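Long-range contact in protease (Penicillium cyclopium, PDB 5Z6O), which is a subtilisin-type serine protease of the proteinase K kind that probably cleaves proteins such as casein, gelatin and type IV collagen: residues V181-S193 with T197-K210. Residues are numbered along the deposited sequence; the frame is centred on the assembly and turned at random.
Sequences VCTIAASTNSDGS and TNFGSVVDLYAPGK. With CA (calcium ion), chain B.
With chi1 at -68°, Asp204 carries its carboxylate beside its own backbone N and back across Thr183, while Tyr206, its CG likewise anti to the carbonyl carbon (chi1 -80°), lays its ring over Ala185. These two side chains illustrate how a parallel strand pair can be locked at points beyond its backbone bonds. Asp204 OD2 receives Thr183 N at 2.8 Å through its anti lone pair in an almost straight bond, and Asp204 N answers by donating to Thr183 O. The same carboxylate chelates the calcium ion with both oxygens, OD2 at 2.4 Å, and Val181 O and five waters complete the shell; the ion probably offsets the negative charge held against the strand. Farther along, Ala185 N binds Leu205 O, Ala185 O accepts Ala207 N, and Ser187 N donates to Ala207 O.

Ala185 CB sits over one face of the Tyr206 ring, 3.8 Å from its centroid, a CH-pi contact, whereas Ala186 O lies at the ring's edge, in plane. Tyr206 OH is hydrogen-bonded to Ser193 OG at 2.7 Å, which pins the ring to the chain beyond the turn from Thr188 to Asp191. Thr197 OG1 is used twice, accepting Ala186 N at 3.1 Å and donating to Asn198 O. Beyond Asp204, Ile184 and Leu205 run side by side, CD1 against CD2 at 3.7 Å.

In this subtilisin fold the pair forms one margin of the seven-stranded parallel sheet: 205-208 is the outermost strand, and 182-187 bonds on its other flank to 157-162. Ile184 packs on helix 227-245, near whose start lies the probable charge-relay Ser228, Leu205 rests on helix 249-259, where Cys253 is disulfide-linked to Cys182, and Pro208 meets helix 11-16.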
loop_
_atom_site.group_PDB
_atom_site.type_symbol
_atom_site.label_atom_id
_atom_site.label_comp_id
_atom_site.label_asym_id
_atom_site.label_seq_id
_atom_site.Cartn_x
_atom_site.Cartn_y
_atom_site.Cartn_z
ATOM N N VAL A 181 -11.130 4.009 -5.865
ATOM C CA VAL A 181 -9.864 3.516 -5.320
ATOM C C VAL A 181 -9.392 4.501 -4.285
ATOM O O VAL A 181 -9.926 5.606 -4.184
ATOM C CB VAL A 181 -8.791 3.321 -6.413
ATOM C CG1 VAL A 181 -9.229 2.268 -7.417
ATOM C CG2 VAL A 181 -8.481 4.633 -7.105
ATOM N N CYS A 182 -8.403 4.097 -3.478
ATOM C CA CYS A 182 -7.877 4.958 -2.430
ATOM C C CYS A 182 -6.514 5.412 -2.950
ATOM O O CYS A 182 -5.578 4.613 -3.028
ATOM C CB CYS A 182 -7.794 4.187 -1.110
ATOM S SG CYS A 182 -7.989 5.225 0.367
ATOM N N THR A 183 -6.436 6.654 -3.418
ATOM C CA THR A 183 -5.258 7.143 -4.133
ATOM C C THR A 183 -4.361 7.927 -3.177
ATOM O O THR A 183 -4.828 8.883 -2.534
ATOM C CB THR A 183 -5.703 8.048 -5.280
ATOM O OG1 THR A 183 -6.513 7.290 -6.186
ATOM C CG2 THR A 183 -4.522 8.611 -6.020
ATOM N N ILE A 184 -3.068 7.562 -3.121
ATOM C CA ILE A 184 -2.211 7.940 -1.991
ATOM C C ILE A 184 -1.041 8.783 -2.497
ATOM O O ILE A 184 -0.279 8.344 -3.364
ATOM C CB ILE A 184 -1.681 6.704 -1.238
ATOM C CG1 ILE A 184 -2.794 5.687 -0.943
ATOM C CG2 ILE A 184 -0.980 7.129 0.042
ATOM C CD1 ILE A 184 -4.000 6.342 -0.228
ATOM N N ALA A 185 -0.874 9.975 -1.929
ATOM C CA ALA A 185 0.273 10.827 -2.208
ATOM C C ALA A 185 1.344 10.637 -1.141
ATOM O O ALA A 185 1.103 10.045 -0.081
ATOM C CB ALA A 185 -0.160 12.303 -2.289
ATOM N N ALA A 186 2.554 11.112 -1.443
ATOM C CA ALA A 186 3.730 10.812 -0.627
ATOM C C ALA A 186 4.133 11.994 0.251
ATOM O O ALA A 186 4.279 13.116 -0.246
ATOM C CB ALA A 186 4.905 10.425 -1.516
ATOM N N SER A 187 4.373 11.733 1.545
ATOM C CA SER A 187 4.811 12.777 2.469
ATOM C C SER A 187 6.255 12.537 2.894
ATOM O O SER A 187 6.795 11.445 2.709
ATOM C CB SER A 187 3.903 12.826 3.714
ATOM O OG SER A 187 4.085 11.692 4.563
ATOM N N THR A 188 6.874 13.563 3.516
ATOM C CA THR A 188 8.256 13.466 3.981
ATOM C C THR A 188 8.286 13.462 5.503
ATOM O O THR A 188 7.281 13.724 6.157
ATOM C CB THR A 188 9.091 14.649 3.490
ATOM O OG1 THR A 188 8.599 15.856 4.143
ATOM C CG2 THR A 188 8.954 14.793 1.979
ATOM N N ASN A 189 9.484 13.246 6.071
ATOM C CA ASN A 189 9.597 13.114 7.522
ATOM C C ASN A 189 9.396 14.436 8.245
ATOM O O ASN A 189 9.133 14.412 9.445
ATOM C CB ASN A 189 10.942 12.461 7.952
ATOM C CG ASN A 189 12.190 13.220 7.494
ATOM O OD1 ASN A 189 13.292 12.919 7.962
ATOM N ND2 ASN A 189 12.047 14.138 6.573
ATOM N N SER A 190 9.417 15.564 7.533
ATOM C CA SER A 190 9.083 16.846 8.136
ATOM C C SER A 190 7.620 17.202 7.918
ATOM O O SER A 190 7.213 18.340 8.194
ATOM C CB SER A 190 9.988 17.940 7.566
ATOM O OG SER A 190 9.769 18.071 6.186
ATOM N N ASP A 191 6.824 16.242 7.418
ATOM C CA ASP A 191 5.409 16.414 7.122
ATOM C C ASP A 191 5.193 17.319 5.914
ATOM O O ASP A 191 4.128 17.901 5.759
ATOM C CB ASP A 191 4.609 16.940 8.317
ATOM C CG ASP A 191 4.326 15.863 9.368
ATOM O OD1 ASP A 191 4.533 14.650 9.102
ATOM O OD2 ASP A 191 3.881 16.224 10.447
ATOM N N GLY A 192 6.159 17.410 5.019
ATOM C CA GLY A 192 5.921 18.101 3.770
ATOM C C GLY A 192 5.394 17.184 2.690
ATOM O O GLY A 192 5.425 15.960 2.813
ATOM N N SER A 193 4.886 17.801 1.623
ATOM C CA SER A 193 4.481 17.071 0.436
ATOM C C SER A 193 5.744 16.812 -0.361
ATOM O O SER A 193 6.470 17.755 -0.679
ATOM C CB SER A 193 3.459 17.879 -0.369
ATOM O OG SER A 193 3.083 17.205 -1.555
ATOM N N THR A 197 5.623 14.095 -5.766
ATOM C CA THR A 197 4.323 13.427 -5.703
ATOM C C THR A 197 3.307 14.068 -6.634
ATOM O O THR A 197 3.265 15.290 -6.791
ATOM C CB THR A 197 3.765 13.387 -4.260
ATOM O OG1 THR A 197 2.632 12.497 -4.229
ATOM C CG2 THR A 197 3.298 14.772 -3.792
ATOM N N ASN A 198 2.489 13.224 -7.260
ATOM C CA ASN A 198 1.296 13.715 -7.926
ATOM C C ASN A 198 0.312 14.190 -6.868
ATOM O O ASN A 198 0.426 13.836 -5.694
ATOM C CB ASN A 198 0.671 12.628 -8.809
ATOM C CG ASN A 198 1.432 12.404 -10.117
ATOM O OD1 ASN A 198 2.433 13.050 -10.401
ATOM N ND2 ASN A 198 0.963 11.461 -10.903
ATOM N N PHE A 199 -0.650 15.020 -7.287
ATOM C CA PHE A 199 -1.531 15.725 -6.355
ATOM C C PHE A 199 -2.885 15.911 -7.023
ATOM O O PHE A 199 -3.182 15.309 -8.064
ATOM C CB PHE A 199 -0.933 17.088 -5.944
ATOM C CG PHE A 199 -0.491 17.910 -7.121
ATOM C CD1 PHE A 199 -1.418 18.668 -7.854
ATOM C CD2 PHE A 199 0.837 17.883 -7.532
ATOM C CE1 PHE A 199 -1.007 19.393 -8.965
ATOM C CE2 PHE A 199 1.248 18.612 -8.633
ATOM C CZ PHE A 199 0.325 19.358 -9.349
ATOM N N GLY A 200 -3.718 16.746 -6.418
ATOM C CA GLY A 200 -5.000 17.096 -6.997
ATOM C C GLY A 200 -6.145 16.476 -6.234
ATOM O O GLY A 200 -5.972 15.780 -5.234
ATOM N N SER A 201 -7.337 16.709 -6.769
ATOM C CA SER A 201 -8.539 16.376 -6.038
ATOM C C SER A 201 -8.798 14.873 -5.987
ATOM O O SER A 201 -9.621 14.436 -5.184
ATOM C CB SER A 201 -9.735 17.095 -6.660
ATOM O OG SER A 201 -9.984 16.592 -7.961
ATOM N N VAL A 202 -8.156 14.072 -6.836
ATOM C CA VAL A 202 -8.404 12.633 -6.729
ATOM C C VAL A 202 -7.604 11.996 -5.604
ATOM O O VAL A 202 -7.860 10.841 -5.270
ATOM C CB VAL A 202 -8.085 11.832 -8.008
ATOM C CG1 VAL A 202 -8.963 12.288 -9.127
ATOM C CG2 VAL A 202 -6.623 11.939 -8.398
ATOM N N VAL A 203 -6.636 12.711 -5.027
ATOM C CA VAL A 203 -5.858 12.151 -3.924
ATOM C C VAL A 203 -6.727 12.072 -2.675
ATOM O O VAL A 203 -7.330 13.063 -2.249
ATOM C CB VAL A 203 -4.594 12.990 -3.689
ATOM C CG1 VAL A 203 -3.901 12.588 -2.372
ATOM C CG2 VAL A 203 -3.635 12.790 -4.839
ATOM N N ASP A 204 -6.777 10.892 -2.059
ATOM C CA ASP A 204 -7.583 10.718 -0.862
ATOM C C ASP A 204 -6.816 11.118 0.396
ATOM O O ASP A 204 -7.406 11.674 1.341
ATOM C CB ASP A 204 -8.045 9.255 -0.758
ATOM C CG ASP A 204 -9.035 8.898 -1.864
ATOM O OD1 ASP A 204 -10.171 9.409 -1.790
ATOM O OD2 ASP A 204 -8.666 8.215 -2.840
ATOM N N LEU A 205 -5.513 10.823 0.447
ATOM C CA LEU A 205 -4.693 11.236 1.599
ATOM C C LEU A 205 -3.215 11.019 1.279
ATOM O O LEU A 205 -2.854 10.438 0.254
ATOM C CB LEU A 205 -5.074 10.491 2.886
ATOM C CG LEU A 205 -4.764 9.011 2.923
ATOM C CD1 LEU A 205 -4.537 8.575 4.397
ATOM C CD2 LEU A 205 -5.939 8.183 2.380
ATOM N N TYR A 206 -2.371 11.503 2.184
ATOM C CA TYR A 206 -0.921 11.325 2.177
ATOM C C TYR A 206 -0.534 10.170 3.081
ATOM O O TYR A 206 -1.196 9.902 4.088
ATOM C CB TYR A 206 -0.176 12.584 2.699
ATOM C CG TYR A 206 -0.051 13.692 1.660
ATOM C CD1 TYR A 206 -1.137 14.552 1.371
ATOM C CD2 TYR A 206 1.151 13.860 0.949
ATOM C CE1 TYR A 206 -1.009 15.554 0.377
ATOM C CE2 TYR A 206 1.293 14.859 -0.026
ATOM C CZ TYR A 206 0.224 15.693 -0.297
ATOM O OH TYR A 206 0.429 16.658 -1.256
ATOM N N ALA A 207 0.600 9.547 2.751
ATOM C CA ALA A 207 1.240 8.603 3.653
ATOM C C ALA A 207 2.728 8.724 3.436
ATOM O O ALA A 207 3.158 9.229 2.388
ATOM C CB ALA A 207 0.770 7.162 3.387
ATOM N N PRO A 208 3.543 8.249 4.379
ATOM C CA PRO A 208 4.998 8.421 4.272
ATOM C C PRO A 208 5.528 7.800 2.996
ATOM O O PRO A 208 5.242 6.638 2.690
ATOM C CB PRO A 208 5.528 7.689 5.511
ATOM C CG PRO A 208 4.457 7.926 6.532
ATOM C CD PRO A 208 3.147 7.787 5.728
ATOM N N GLY A 209 6.327 8.578 2.263
ATOM C CA GLY A 209 6.736 8.113 0.955
ATOM C C GLY A 209 8.149 8.459 0.587
ATOM O O GLY A 209 8.601 8.066 -0.486
ATOM N N LYS A 210 8.858 9.212 1.426
ATOM C CA LYS A 210 10.244 9.558 1.113
ATOM C C LYS A 210 11.160 8.921 2.130
ATOM O O LYS A 210 10.922 9.033 3.349
ATOM C CB LYS A 210 10.451 11.078 1.097
ATOM C CG LYS A 210 11.934 11.467 0.867
ATOM C CD LYS A 210 12.079 12.988 0.713
ATOM C CE LYS A 210 13.524 13.357 0.349
ATOM N NZ LYS A 210 14.340 13.407 1.570
HETATM CA CA CA B . -10.828 7.999 -3.895
HETATM O O HOH W 1 -9.401 8.175 -5.692
HETATM O O HOH W 2 11.335 11.788 4.404
HETATM O O HOH W 3 -10.593 10.162 -4.483
HETATM O O HOH W 4 -12.248 6.644 -2.577
HETATM O O HOH W 5 -12.276 7.480 -6.043
HETATM O O HOH W 6 -12.715 9.466 -3.573
#